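Local coordinates for response regulator receiver (Brucella melitensis biovar Abortus, PDB 4G97), which is a response regulator that, as in other PhyR proteins, probably sequesters the anti-sigma factor NepR once phosphorylated and so switches on the general stress response, at residues T5-H10 / A34-L39; L14-R19 / S51-L56; R186-D191 / D202-I207; M143-E148 / D174-L179; P149-D154 / V237-N242. All blocks are in the same frame, centred on the assembly; numbering follows the deposited sequence.

Interaction 1: T5-H10 / A34-L39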
# COMPACT_ATOMS: atom_id res chain seq x y z
N THR A 5 -5.17 7.27 23.70
CA THR A 5 -3.82 6.72 23.85
C THR A 5 -3.75 5.21 23.55
O THR A 5 -2.66 4.67 23.33
CB THR A 5 -3.17 7.16 25.17
OG1 THR A 5 -3.58 6.30 26.23
CG2 THR A 5 -3.47 8.64 25.52
N ARG A 6 -4.91 4.52 23.56
CA ARG A 6 -4.97 3.11 23.22
C ARG A 6 -4.89 2.98 21.69
O ARG A 6 -4.21 2.09 21.19
CB ARG A 6 -6.27 2.47 23.75
CG ARG A 6 -6.26 2.17 25.27
CD ARG A 6 -7.31 1.17 25.74
NE ARG A 6 -8.67 1.51 25.35
CZ ARG A 6 -9.60 2.02 26.16
NH1 ARG A 6 -9.31 2.25 27.44
NH2 ARG A 6 -10.81 2.30 25.71
N ILE A 7 -5.58 3.89 20.96
CA ILE A 7 -5.64 3.85 19.50
C ILE A 7 -4.56 4.63 18.74
O ILE A 7 -4.16 4.20 17.66
CB ILE A 7 -7.07 4.06 18.94
CG1 ILE A 7 -7.59 5.47 19.13
CG2 ILE A 7 -8.07 2.99 19.42
CD1 ILE A 7 -7.63 6.25 17.87
N ALA A 8 -4.06 5.76 19.31
CA ALA A 8 -3.02 6.59 18.68
C ALA A 8 -1.85 5.80 18.06
O ALA A 8 -1.51 6.10 16.91
CB ALA A 8 -2.50 7.65 19.64
N PRO A 9 -1.27 4.75 18.70
CA PRO A 9 -0.17 4.02 18.05
C PRO A 9 -0.55 3.26 16.79
O PRO A 9 0.34 2.88 16.03
CB PRO A 9 0.32 3.05 19.13
CG PRO A 9 -0.20 3.58 20.40
CD PRO A 9 -1.50 4.21 20.06
N HIS A 10 -1.86 2.99 16.60
CA HIS A 10 -2.34 2.19 15.48
C HIS A 10 -2.76 3.03 14.24
O HIS A 10 -2.99 2.46 13.17
CB HIS A 10 -3.45 1.23 15.96
CG HIS A 10 -3.04 0.39 17.14
ND1 HIS A 10 -2.03 -0.55 17.04
CD2 HIS A 10 -3.47 0.43 18.42
CE1 HIS A 10 -1.89 -1.07 18.25
NE2 HIS A 10 -2.75 -0.53 19.11
N ALA A 34 -11.89 11.10 9.28
CA ALA A 34 -13.34 11.04 9.50
C ALA A 34 -13.72 10.01 10.55
O ALA A 34 -14.59 10.29 11.38
CB ALA A 34 -14.09 10.76 8.20
N ALA A 35 -13.08 8.84 10.55
CA ALA A 35 -13.40 7.80 11.53
C ALA A 35 -12.91 8.22 12.92
O ALA A 35 -13.56 7.93 13.92
CB ALA A 35 -12.78 6.47 11.13
N LEU A 36 -11.77 8.95 12.95
CA LEU A 36 -11.14 9.47 14.16
C LEU A 36 -12.00 10.58 14.78
O LEU A 36 -12.16 10.58 16.00
CB LEU A 36 -9.70 9.94 13.86
CG LEU A 36 -8.86 10.47 15.02
CD1 LEU A 36 -8.63 9.41 16.10
CD2 LEU A 36 -7.53 11.01 14.52
N GLU A 37 -12.58 11.46 13.95
CA GLU A 37 -13.47 12.52 14.46
C GLU A 37 -14.83 11.96 14.90
O GLU A 37 -15.42 12.50 15.84
CB GLU A 37 -13.58 13.72 13.49
CG GLU A 37 -12.32 14.57 13.39
CD GLU A 37 -11.57 14.87 14.68
OE1 GLU A 37 -12.18 15.45 15.61
OE2 GLU A 37 -10.37 14.50 14.77
N ALA A 38 -15.27 10.83 14.30
CA ALA A 38 -16.50 10.14 14.68
C ALA A 38 -16.35 9.50 16.09
O ALA A 38 -17.27 9.57 16.91
CB ALA A 38 -16.85 9.07 13.65
N LEU A 39 -15.16 8.92 16.36
CA LEU A 39 -14.79 8.26 17.62
C LEU A 39 -14.69 9.26 18.79
O LEU A 39 -15.14 8.97 19.90
CB LEU A 39 -13.47 7.50 17.44
CG LEU A 39 -12.98 6.67 18.63
CD1 LEU A 39 -13.95 5.56 18.97
CD2 LEU A 39 -11.59 6.11 18.36
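The backbones of helix 3-7 and helix 25-41 come nearest at Ile7 and Leu36, whose CA atoms stand 9.5 Å apart, so the gap has to be spanned by side chains. Ile7 does this from the first helix with its longer branch. Its CG1 sits between the backbone N and the carbonyl carbon (chi1 70°), and chi2, at 107°, lies well away from a staggered value; the two together carry CD1 out to meet two leucines. The closer approach is Ile7 CD1 to Leu36 CD1 at 3.8 Å, the two side chains meeting at a slant. Leu39, one turn further along, reaches straight at the isoleucine, and its CD2 lies 4.0 Å from Ile7 CD1. Both segments belong to the all-helical sigma2-like part of PhyR, where the contact joins helix 3-7 to helix 25-41. The i and i+3 spacing of Leu36 and Leu39 puts them on one side of their helix, and Ile7 CD1 touches both. Phe46, from the connection after helix 25-41, touches both Ile7 and Leu39, and Leu59 of helix 52-64 adds a further neighbour to Leu39.

Interaction 2: L14-R19 / S51-L56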
# COMPACT_ATOMS: atom_id res chain seq x y z
N LEU A 14 -3.19 2.25 9.99
CA LEU A 14 -4.56 2.32 9.49
C LEU A 14 -4.60 3.21 8.24
O LEU A 14 -5.32 2.90 7.30
CB LEU A 14 -5.54 2.78 10.58
CG LEU A 14 -7.02 2.92 10.15
CD1 LEU A 14 -7.67 1.57 9.92
CD2 LEU A 14 -7.81 3.75 11.18
N ARG A 15 -3.78 4.30 8.22
CA ARG A 15 -3.64 5.17 7.03
C ARG A 15 -3.00 4.35 5.90
O ARG A 15 -3.45 4.47 4.77
CB ARG A 15 -2.76 6.41 7.34
CG ARG A 15 -3.47 7.42 8.22
CD ARG A 15 -2.72 8.72 8.42
NE ARG A 15 -3.31 9.45 9.54
CZ ARG A 15 -2.86 9.40 10.80
NH1 ARG A 15 -1.75 8.73 11.08
NH2 ARG A 15 -3.49 10.05 11.76
N ARG A 16 -1.99 3.49 6.19
CA ARG A 16 -1.38 2.64 5.16
C ARG A 16 -2.47 1.79 4.49
O ARG A 16 -2.61 1.79 3.26
CB ARG A 16 -0.28 1.74 5.75
CG ARG A 16 0.33 0.81 4.69
CD ARG A 16 1.34 -0.18 5.26
NE ARG A 16 0.74 -0.97 6.34
CZ ARG A 16 1.41 -1.60 7.28
NH1 ARG A 16 2.74 -1.60 7.28
NH2 ARG A 16 0.77 -2.25 8.24
N PHE A 17 -3.29 1.12 5.33
CA PHE A 17 -4.40 0.29 4.89
C PHE A 17 -5.41 1.14 4.08
O PHE A 17 -5.77 0.74 2.97
CB PHE A 17 -5.07 -0.36 6.10
CG PHE A 17 -6.31 -1.17 5.80
CD1 PHE A 17 -6.23 -2.34 5.04
CD2 PHE A 17 -7.55 -0.79 6.30
CE1 PHE A 17 -7.37 -3.09 4.76
CE2 PHE A 17 -8.69 -1.56 6.04
CZ PHE A 17 -8.59 -2.69 5.26
N SER A 18 -5.82 2.31 4.62
CA SER A 18 -6.79 3.20 3.98
C SER A 18 -6.32 3.69 2.60
O SER A 18 -7.11 3.68 1.67
CB SER A 18 -7.10 4.38 4.88
OG SER A 18 -8.27 5.05 4.43
N ARG A 19 -5.03 4.10 2.47
CA ARG A 19 -4.43 4.53 1.21
C ARG A 19 -4.40 3.38 0.21
O ARG A 19 -4.75 3.59 -0.95
CB ARG A 19 -3.03 5.08 1.44
CG ARG A 19 -3.00 6.36 2.29
CD ARG A 19 -1.58 6.76 2.56
NE ARG A 19 -1.49 7.76 3.62
CZ ARG A 19 -0.36 8.30 4.06
NH1 ARG A 19 0.80 7.97 3.52
NH2 ARG A 19 -0.39 9.18 5.05
N SER A 51 -8.53 -6.86 20.52
CA SER A 51 -7.47 -5.88 20.77
C SER A 51 -7.90 -4.50 20.28
O SER A 51 -8.83 -4.39 19.47
CB SER A 51 -6.15 -6.30 20.12
OG SER A 51 -6.16 -6.01 18.73
N ASP A 52 -7.21 -3.46 20.76
CA ASP A 52 -7.49 -2.10 20.38
C ASP A 52 -7.27 -1.90 18.86
O ASP A 52 -8.08 -1.24 18.22
CB ASP A 52 -6.63 -1.14 21.22
CG ASP A 52 -6.96 -1.15 22.71
OD1 ASP A 52 -8.16 -1.31 23.05
OD2 ASP A 52 -6.05 -0.95 23.52
N ARG A 53 -6.23 -2.55 18.28
CA ARG A 53 -5.89 -2.47 16.85
C ARG A 53 -7.02 -3.03 15.99
O ARG A 53 -7.47 -2.35 15.08
CB ARG A 53 -4.57 -3.19 16.52
CG ARG A 53 -3.95 -2.71 15.18
CD ARG A 53 -2.73 -3.50 14.71
NE ARG A 53 -2.36 -3.11 13.34
CZ ARG A 53 -1.85 -3.92 12.42
NH1 ARG A 53 -1.62 -5.20 12.71
NH2 ARG A 53 -1.58 -3.46 11.20
N ILE A 54 -7.49 -4.26 16.33
CA ILE A 54 -8.62 -4.94 15.67
C ILE A 54 -9.87 -4.06 15.75
O ILE A 54 -10.51 -3.84 14.72
CB ILE A 54 -8.82 -6.40 16.19
CG1 ILE A 54 -7.54 -7.24 15.96
CG2 ILE A 54 -10.05 -7.08 15.55
CD1 ILE A 54 -7.47 -8.59 16.72
N GLY A 55 -10.18 -3.52 16.94
CA GLY A 55 -11.31 -2.62 17.15
C GLY A 55 -11.24 -1.34 16.32
O GLY A 55 -12.26 -0.85 15.83
N LEU A 56 -10.01 -0.80 16.15
CA LEU A 56 -9.82 0.40 15.34
C LEU A 56 -10.10 0.09 13.86
O LEU A 56 -10.82 0.85 13.22
CB LEU A 56 -8.41 1.00 15.53
CG LEU A 56 -8.06 2.28 14.75
CD1 LEU A 56 -8.97 3.45 15.13
CD2 LEU A 56 -6.62 2.68 14.98
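The guanidinium of Arg53 meets that of Arg16 at an edge: Arg53 NH2 lies near the Arg16 plane, 4.0 Å from Arg16 NH2, and the two planes are turned 69° apart. Glu105 probably eases the approach of the two like charges, since it takes a salt bridge from Arg16 NH2 through its carboxylate and a hydrogen bond from Arg53 NH2 through its backbone O. Tyr57 OH bonds to the same Arg53 nitrogen, while Tyr13 makes a cation-pi contact with Arg16. The chains reach this place differently, Arg53 extended from CG to NE and Arg16 bent at chi3 (56°). Beside the charged group the contact is apolar. Leu14 CD2 settles against the fork of Leu56, 3.9 Å from its CG and 4.1 Å from each of its methyls CD1 and CD2. Helix 52-64 starts just before this point with Ser51 as N-cap, whose OG accepts from Ile54 N at 3.3 Å in an almost straight bond (174°). Helix 11-22 also lays Phe17 against Leu100 and Leu101 of helix 94-104, and Arg19 reaches Glu232 in a salt bridge, so helix 11-22, of the sigma2 region, both packs on helix 52-64 and docks against the receiver domain.

Interaction 3: R186-D191 / D202-I207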
# COMPACT_ATOMS: atom_id res chain seq x y z
N ARG A 186 6.70 1.57 -16.74
CA ARG A 186 5.30 1.87 -16.48
C ARG A 186 5.01 2.09 -14.97
O ARG A 186 4.03 2.73 -14.61
CB ARG A 186 4.47 0.70 -17.04
CG ARG A 186 2.96 0.89 -17.12
CD ARG A 186 2.58 2.04 -18.01
NE ARG A 186 1.13 2.28 -17.98
CZ ARG A 186 0.50 3.02 -17.08
NH1 ARG A 186 1.16 3.57 -16.07
NH2 ARG A 186 -0.81 3.19 -17.16
N MET A 187 5.91 1.57 -14.12
CA MET A 187 5.81 1.60 -12.66
C MET A 187 7.21 1.71 -12.07
O MET A 187 8.19 1.26 -12.68
CB MET A 187 5.14 0.28 -12.19
CG MET A 187 4.87 0.20 -10.69
SD MET A 187 3.96 -1.29 -10.19
CE MET A 187 2.37 -0.83 -10.56
N VAL A 188 7.29 2.27 -10.84
CA VAL A 188 8.54 2.41 -10.10
C VAL A 188 8.35 1.83 -8.68
O VAL A 188 7.33 2.08 -8.04
CB VAL A 188 9.02 3.90 -10.07
CG1 VAL A 188 10.28 4.07 -9.23
CG2 VAL A 188 9.27 4.44 -11.48
N LEU A 189 9.36 1.06 -8.20
CA LEU A 189 9.44 0.55 -6.82
C LEU A 189 10.70 1.21 -6.31
O LEU A 189 11.79 0.94 -6.83
CB LEU A 189 9.52 -0.98 -6.76
CG LEU A 189 8.54 -1.73 -7.68
CD1 LEU A 189 8.84 -3.17 -7.72
CD2 LEU A 189 7.11 -1.51 -7.30
N ALA A 190 10.54 2.20 -5.39
CA ALA A 190 11.65 3.02 -4.91
C ALA A 190 11.93 2.95 -3.42
O ALA A 190 11.02 3.13 -2.60
CB ALA A 190 11.45 4.47 -5.31
N ASP A 191 13.21 2.76 -3.07
CA ASP A 191 13.64 2.84 -1.68
C ASP A 191 13.67 4.33 -1.30
O ASP A 191 13.95 5.18 -2.15
CB ASP A 191 15.03 2.24 -1.46
CG ASP A 191 15.28 1.91 0.01
OD1 ASP A 191 15.25 2.83 0.85
OD2 ASP A 191 15.44 0.72 0.32
N ASP A 202 12.44 12.38 -3.54
CA ASP A 202 12.85 13.54 -4.35
C ASP A 202 13.24 13.09 -5.75
O ASP A 202 12.85 13.73 -6.72
CB ASP A 202 13.99 14.32 -3.68
CG ASP A 202 13.57 15.12 -2.45
OD1 ASP A 202 12.59 14.72 -1.78
OD2 ASP A 202 14.24 16.11 -2.13
N ALA A 203 13.95 11.95 -5.84
CA ALA A 203 14.35 11.29 -7.08
C ALA A 203 13.11 10.91 -7.89
O ALA A 203 13.05 11.19 -9.08
CB ALA A 203 15.18 10.04 -6.78
N VAL A 204 12.09 10.32 -7.22
CA VAL A 204 10.84 9.94 -7.87
C VAL A 204 10.03 11.17 -8.31
O VAL A 204 9.53 11.19 -9.44
CB VAL A 204 10.01 8.92 -7.03
CG1 VAL A 204 8.57 8.83 -7.51
CG2 VAL A 204 10.67 7.55 -7.06
N ASN A 205 9.92 12.21 -7.45
CA ASN A 205 9.18 13.45 -7.74
C ASN A 205 9.56 14.16 -9.06
O ASN A 205 8.69 14.75 -9.70
CB ASN A 205 9.18 14.40 -6.54
CG ASN A 205 8.19 14.00 -5.47
OD1 ASN A 205 7.12 13.44 -5.75
ND2 ASN A 205 8.51 14.30 -4.22
N GLU A 206 10.82 14.01 -9.50
CA GLU A 206 11.33 14.55 -10.76
C GLU A 206 10.73 13.83 -11.98
O GLU A 206 10.43 14.48 -12.98
CB GLU A 206 12.86 14.51 -10.80
CG GLU A 206 13.49 15.40 -9.74
CD GLU A 206 14.80 16.09 -10.06
OE1 GLU A 206 15.33 15.90 -11.18
OE2 GLU A 206 15.31 16.81 -9.17
N ILE A 207 10.51 12.50 -11.86
CA ILE A 207 9.89 11.64 -12.88
C ILE A 207 8.41 11.99 -12.98
O ILE A 207 7.94 12.30 -14.08
CB ILE A 207 10.13 10.13 -12.53
CG1 ILE A 207 11.59 9.70 -12.81
CG2 ILE A 207 9.10 9.18 -13.21
CD1 ILE A 207 12.11 8.54 -11.96
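In the beta-alpha-beta unit made by strand 187-191, helix 200-210 and strand 215-219, Val188 and Ala190 of the strand receive Val204 of the helix. The backbones are closest at Ala190 and Val204, with CA atoms 7.6 Å apart, a spacing that the small alanine permits. Alternation along the strand turns Val188 and Ala190 to the helix and Leu189 to the far side of the sheet. One methyl does the work from the helix: Val204 CG2 rests 3.6 Å from Ala190 CB and 4.1 Å from Val188 CG1, spanning the two strand residues. With chi1 at 164°, the other methyl of Val204, CG1, is trans to the backbone N, and CG2 lies trans to the carbonyl carbon, which aims it at the strand. Val188 and Val204 pass alongside one another in opposite directions rather than meeting end on. Val204 also touches Val215 and Phe217 of the next strand, so it sits over two neighbouring strands. Directly after Ala190 comes Asp191, the predicted phosphorylation site. A helix laid on a parallel sheet with the probable phosphoacceptor aspartate at the strand's C-terminal end is the arrangement of the CheY-like receiver fold.

Interaction 4: M143-E148 / D174-L179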
# COMPACT_ATOMS: atom_id res chain seq x y z
N MET A 143 10.81 -0.24 -12.96
CA MET A 143 12.13 0.15 -12.53
C MET A 143 12.20 0.02 -10.99
O MET A 143 11.27 0.42 -10.28
CB MET A 143 12.40 1.58 -12.97
CG MET A 143 13.72 2.12 -12.49
SD MET A 143 14.08 3.82 -12.98
CE MET A 143 12.51 4.54 -12.90
N ILE A 144 13.34 -0.53 -10.50
CA ILE A 144 13.65 -0.68 -9.08
C ILE A 144 14.71 0.35 -8.72
O ILE A 144 15.75 0.38 -9.36
CB ILE A 144 14.10 -2.12 -8.70
CG1 ILE A 144 12.98 -3.14 -9.00
CG2 ILE A 144 14.53 -2.18 -7.15
CD1 ILE A 144 13.36 -4.61 -8.90
N ILE A 145 14.44 1.20 -7.71
CA ILE A 145 15.43 2.13 -7.17
C ILE A 145 15.77 1.57 -5.79
O ILE A 145 14.98 1.70 -4.84
CB ILE A 145 15.04 3.63 -7.11
CG1 ILE A 145 14.54 4.15 -8.49
CG2 ILE A 145 16.27 4.43 -6.65
CD1 ILE A 145 13.82 5.44 -8.44
N GLU A 146 16.90 0.87 -5.70
CA GLU A 146 17.33 0.20 -4.48
C GLU A 146 18.85 -0.03 -4.51
O GLU A 146 19.34 -0.67 -5.43
CB GLU A 146 16.56 -1.13 -4.30
CG GLU A 146 17.04 -2.02 -3.16
CD GLU A 146 16.87 -1.38 -1.80
OE1 GLU A 146 17.89 -1.07 -1.14
OE2 GLU A 146 15.70 -1.11 -1.43
N ASP A 147 19.57 0.48 -3.49
CA ASP A 147 21.04 0.35 -3.38
C ASP A 147 21.53 -0.96 -2.74
O ASP A 147 22.69 -1.32 -2.96
CB ASP A 147 21.66 1.56 -2.66
CG ASP A 147 21.25 1.72 -1.21
OD1 ASP A 147 20.16 1.22 -0.83
OD2 ASP A 147 22.00 2.37 -0.46
N GLU A 148 20.70 -1.63 -1.92
CA GLU A 148 21.07 -2.89 -1.25
C GLU A 148 20.86 -4.08 -2.19
O GLU A 148 19.71 -4.44 -2.47
CB GLU A 148 20.31 -3.10 0.08
CG GLU A 148 20.99 -2.51 1.31
CD GLU A 148 22.46 -2.84 1.53
OE1 GLU A 148 22.82 -4.04 1.51
OE2 GLU A 148 23.25 -1.89 1.72
N ASP A 174 20.73 9.96 -9.97
CA ASP A 174 21.27 10.14 -11.32
C ASP A 174 21.07 8.91 -12.20
O ASP A 174 20.69 9.06 -13.36
CB ASP A 174 22.75 10.50 -11.25
N GLU A 175 21.32 7.69 -11.66
CA GLU A 175 21.11 6.46 -12.42
C GLU A 175 19.62 6.26 -12.69
O GLU A 175 19.26 5.78 -13.76
CB GLU A 175 21.64 5.23 -11.69
CG GLU A 175 23.15 5.10 -11.68
CD GLU A 175 23.70 3.89 -10.94
OE1 GLU A 175 22.91 3.15 -10.32
OE2 GLU A 175 24.93 3.69 -10.99
N ALA A 176 18.76 6.65 -11.70
CA ALA A 176 17.30 6.52 -11.76
C ALA A 176 16.67 7.37 -12.85
O ALA A 176 15.80 6.86 -13.56
CB ALA A 176 16.67 6.83 -10.41
N LEU A 177 17.09 8.65 -12.99
CA LEU A 177 16.57 9.55 -14.03
C LEU A 177 17.02 9.07 -15.41
O LEU A 177 16.21 9.04 -16.35
CB LEU A 177 17.05 10.98 -13.77
N ALA A 178 18.27 8.60 -15.51
CA ALA A 178 18.82 8.08 -16.76
C ALA A 178 18.12 6.77 -17.17
O ALA A 178 17.80 6.61 -18.36
CB ALA A 178 20.32 7.87 -16.64
N LEU A 179 17.86 5.86 -16.20
CA LEU A 179 17.17 4.59 -16.45
C LEU A 179 15.71 4.85 -16.79
O LEU A 179 15.18 4.17 -17.67
CB LEU A 179 17.31 3.63 -15.24
CG LEU A 179 16.66 2.25 -15.35
CD1 LEU A 179 17.20 1.43 -16.55
CD2 LEU A 179 16.88 1.48 -14.08
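Leu179, which lies against Met143, donates its backbone N-H to Glu175 O at 2.8 Å, a regular helical bond of the turn that carries Leu179. The setting is the parallel alpha/beta receiver fold: helix 173-183 links the edge strand 165-170 to strand 187-191, and on the way it passes over strand 141-145, which lies between them. As expected of such a crossover, the axes of strand 143-145 and helix 174-179 run almost antiparallel (172°), 9.5 Å apart at closest. Met143 is extended through its first two torsions (chi1 176°), so CG and SD project from the strand toward the helix. Met143 CG lies 3.6 Å from Leu179 CD2, the two chains sliding past each other in opposite senses, and SD is wedged between that leucine and the helix backbone, 3.5 Å from Ala176 O. Beyond Ile145 the strand gives way to a loop in which Glu146 OE1 accepts from Glu148 N at 3.0 Å, through the lone pair facing away from its other oxygen. That bond closes the turn ahead of helix 149-161, whose N-cap position Glu148 occupies. On the helix side Ala176 also touches Ala170 of the edge strand. Further along the strand from Met143, the tip of Ile145 takes the small residue of the helix, its CD1 standing 3.7 Å from Ala176 CB.

Interaction 5: P149-D154 / V237-N242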
# COMPACT_ATOMS: atom_id res chain seq x y z
N PRO A 149 21.97 -4.67 -2.72
CA PRO A 149 21.82 -5.73 -3.72
C PRO A 149 20.86 -6.87 -3.38
O PRO A 149 20.04 -7.22 -4.24
CB PRO A 149 23.26 -6.16 -3.99
CG PRO A 149 24.04 -4.90 -3.75
CD PRO A 149 23.39 -4.32 -2.53
N LEU A 150 20.90 -7.39 -2.14
CA LEU A 150 20.00 -8.47 -1.76
C LEU A 150 18.53 -8.04 -1.74
O LEU A 150 17.68 -8.82 -2.15
CB LEU A 150 20.45 -9.12 -0.43
CG LEU A 150 19.65 -10.30 0.11
CD1 LEU A 150 19.74 -11.50 -0.81
CD2 LEU A 150 20.15 -10.70 1.49
N ILE A 151 18.24 -6.80 -1.30
CA ILE A 151 16.86 -6.28 -1.31
C ILE A 151 16.42 -6.12 -2.78
O ILE A 151 15.35 -6.59 -3.14
CB ILE A 151 16.70 -4.96 -0.49
CG1 ILE A 151 17.12 -5.18 0.98
CG2 ILE A 151 15.23 -4.43 -0.57
CD1 ILE A 151 17.37 -3.87 1.84
N ALA A 152 17.28 -5.51 -3.64
CA ALA A 152 17.04 -5.28 -5.08
C ALA A 152 16.70 -6.60 -5.80
O ALA A 152 15.72 -6.65 -6.55
CB ALA A 152 18.26 -4.62 -5.71
N MET A 153 17.46 -7.69 -5.50
CA MET A 153 17.22 -9.01 -6.10
C MET A 153 15.96 -9.67 -5.59
O MET A 153 15.29 -10.34 -6.37
CB MET A 153 18.43 -9.97 -5.92
CG MET A 153 19.68 -9.53 -6.65
SD MET A 153 19.43 -9.11 -8.40
CE MET A 153 20.59 -7.77 -8.56
N ASP A 154 15.63 -9.49 -4.29
CA ASP A 154 14.41 -10.10 -3.75
C ASP A 154 13.14 -9.49 -4.34
O ASP A 154 12.18 -10.23 -4.59
CB ASP A 154 14.40 -10.09 -2.21
CG ASP A 154 15.44 -11.02 -1.54
OD1 ASP A 154 16.00 -11.91 -2.25
OD2 ASP A 154 15.69 -10.85 -0.32
N VAL A 237 5.77 -0.18 1.21
CA VAL A 237 6.26 -1.51 1.54
C VAL A 237 7.26 -1.32 2.69
O VAL A 237 8.08 -0.41 2.66
CB VAL A 237 6.92 -2.20 0.30
CG1 VAL A 237 7.77 -3.41 0.71
CG2 VAL A 237 5.89 -2.63 -0.73
N THR A 238 7.19 -2.19 3.70
CA THR A 238 8.16 -2.15 4.80
C THR A 238 9.37 -3.03 4.42
O THR A 238 9.18 -4.11 3.85
CB THR A 238 7.51 -2.60 6.11
OG1 THR A 238 6.50 -1.66 6.47
CG2 THR A 238 8.51 -2.74 7.27
N LYS A 239 10.59 -2.56 4.65
CA LYS A 239 11.75 -3.41 4.44
C LYS A 239 12.31 -3.82 5.81
O LYS A 239 12.41 -2.97 6.69
CB LYS A 239 12.78 -2.86 3.44
CG LYS A 239 13.54 -1.64 3.87
CD LYS A 239 14.72 -1.40 2.97
CE LYS A 239 15.42 -0.15 3.43
NZ LYS A 239 16.66 0.08 2.66
N PRO A 240 12.57 -5.13 6.08
CA PRO A 240 12.40 -6.28 5.18
C PRO A 240 10.91 -6.56 5.03
O PRO A 240 10.13 -6.16 5.90
CB PRO A 240 13.15 -7.41 5.92
CG PRO A 240 12.96 -7.07 7.36
CD PRO A 240 13.05 -5.56 7.41
N PHE A 241 10.50 -7.20 3.94
CA PHE A 241 9.07 -7.44 3.69
C PHE A 241 8.77 -8.86 3.51
O PHE A 241 9.62 -9.63 3.06
CB PHE A 241 8.61 -6.72 2.38
CG PHE A 241 9.59 -6.86 1.23
CD1 PHE A 241 10.54 -5.88 0.98
CD2 PHE A 241 9.60 -8.00 0.43
CE1 PHE A 241 11.47 -6.03 -0.05
CE2 PHE A 241 10.52 -8.15 -0.60
CZ PHE A 241 11.47 -7.18 -0.82
N ASN A 242 7.51 -9.21 3.77
CA ASN A 242 6.93 -10.46 3.40
C ASN A 242 6.74 -10.25 1.85
O ASN A 242 6.11 -9.26 1.47
CB ASN A 242 5.55 -10.63 4.06
CG ASN A 242 4.83 -11.92 3.67
OD1 ASN A 242 5.04 -12.49 2.59
ND2 ASN A 242 3.90 -12.38 4.50
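Ile151 meets Lys239 and Phe241 with two different branches, and the torsions of those two partners help to decide how. At Lys239 chi1 is 68°, which places CG between the backbone N and the carbonyl carbon; from there on the chain is fully extended. Ile151 CD1 lies 3.8 Å from Lys239 CD, the two side chains crossing at about a right angle, so CD1 touches the aliphatic chain at CD. The ammonium goes further, to Asp191, with which NZ forms a salt bridge. Lys239 is followed by a cis peptide bond to Pro240, the lysine-cis-proline element of the receiver fold, which in this family sends the lysine toward the phosphorylatable aspartate after the last strand. Phe241 comes next, with chi1 at 43°, so its ring too is folded between N and the carbonyl carbon. This swings the far rim of the ring toward helix 149-161, where Ile151 CG2 approaches Phe241 CE1 at 4.1 Å, at the ring edge and near its plane. One turn along that helix, Asp154 CB stands 4.4 Å from Phe241 CZ, a looser approach at the margin of the contact. The backbone oxygen Thr238 O also lies at the ring's edge, in its plane. Next in the chain, Asn242 caps helix 243-265 through OD1 and Asp244 N, and Phe241 leans on Val246 of that helix.

How the interactions relate
The five contacts divide by domain. Interactions 1 and 2 join helices of the sigma2-like part and touch each other, His10 packing on Arg53 and Leu56; both are buried, like 3 and 4, but the first is wholly apolar while the second sets charge beside leucines. Interactions 3 and 4, centres 8 Å apart, cover neighbouring strands of one sheet with largely buried apolar side chains, among them a methionine, and meet where Val188 touches Met143 and Ile145. Interaction 5 is the surface member, made by an isoleucine against a lysine chain and an aromatic ring; it touches interaction 3 through Lys239 and Asp191. Across the domains, interactions 2 and 5 touch where Arg16 NH1 packs on Thr238 OG1.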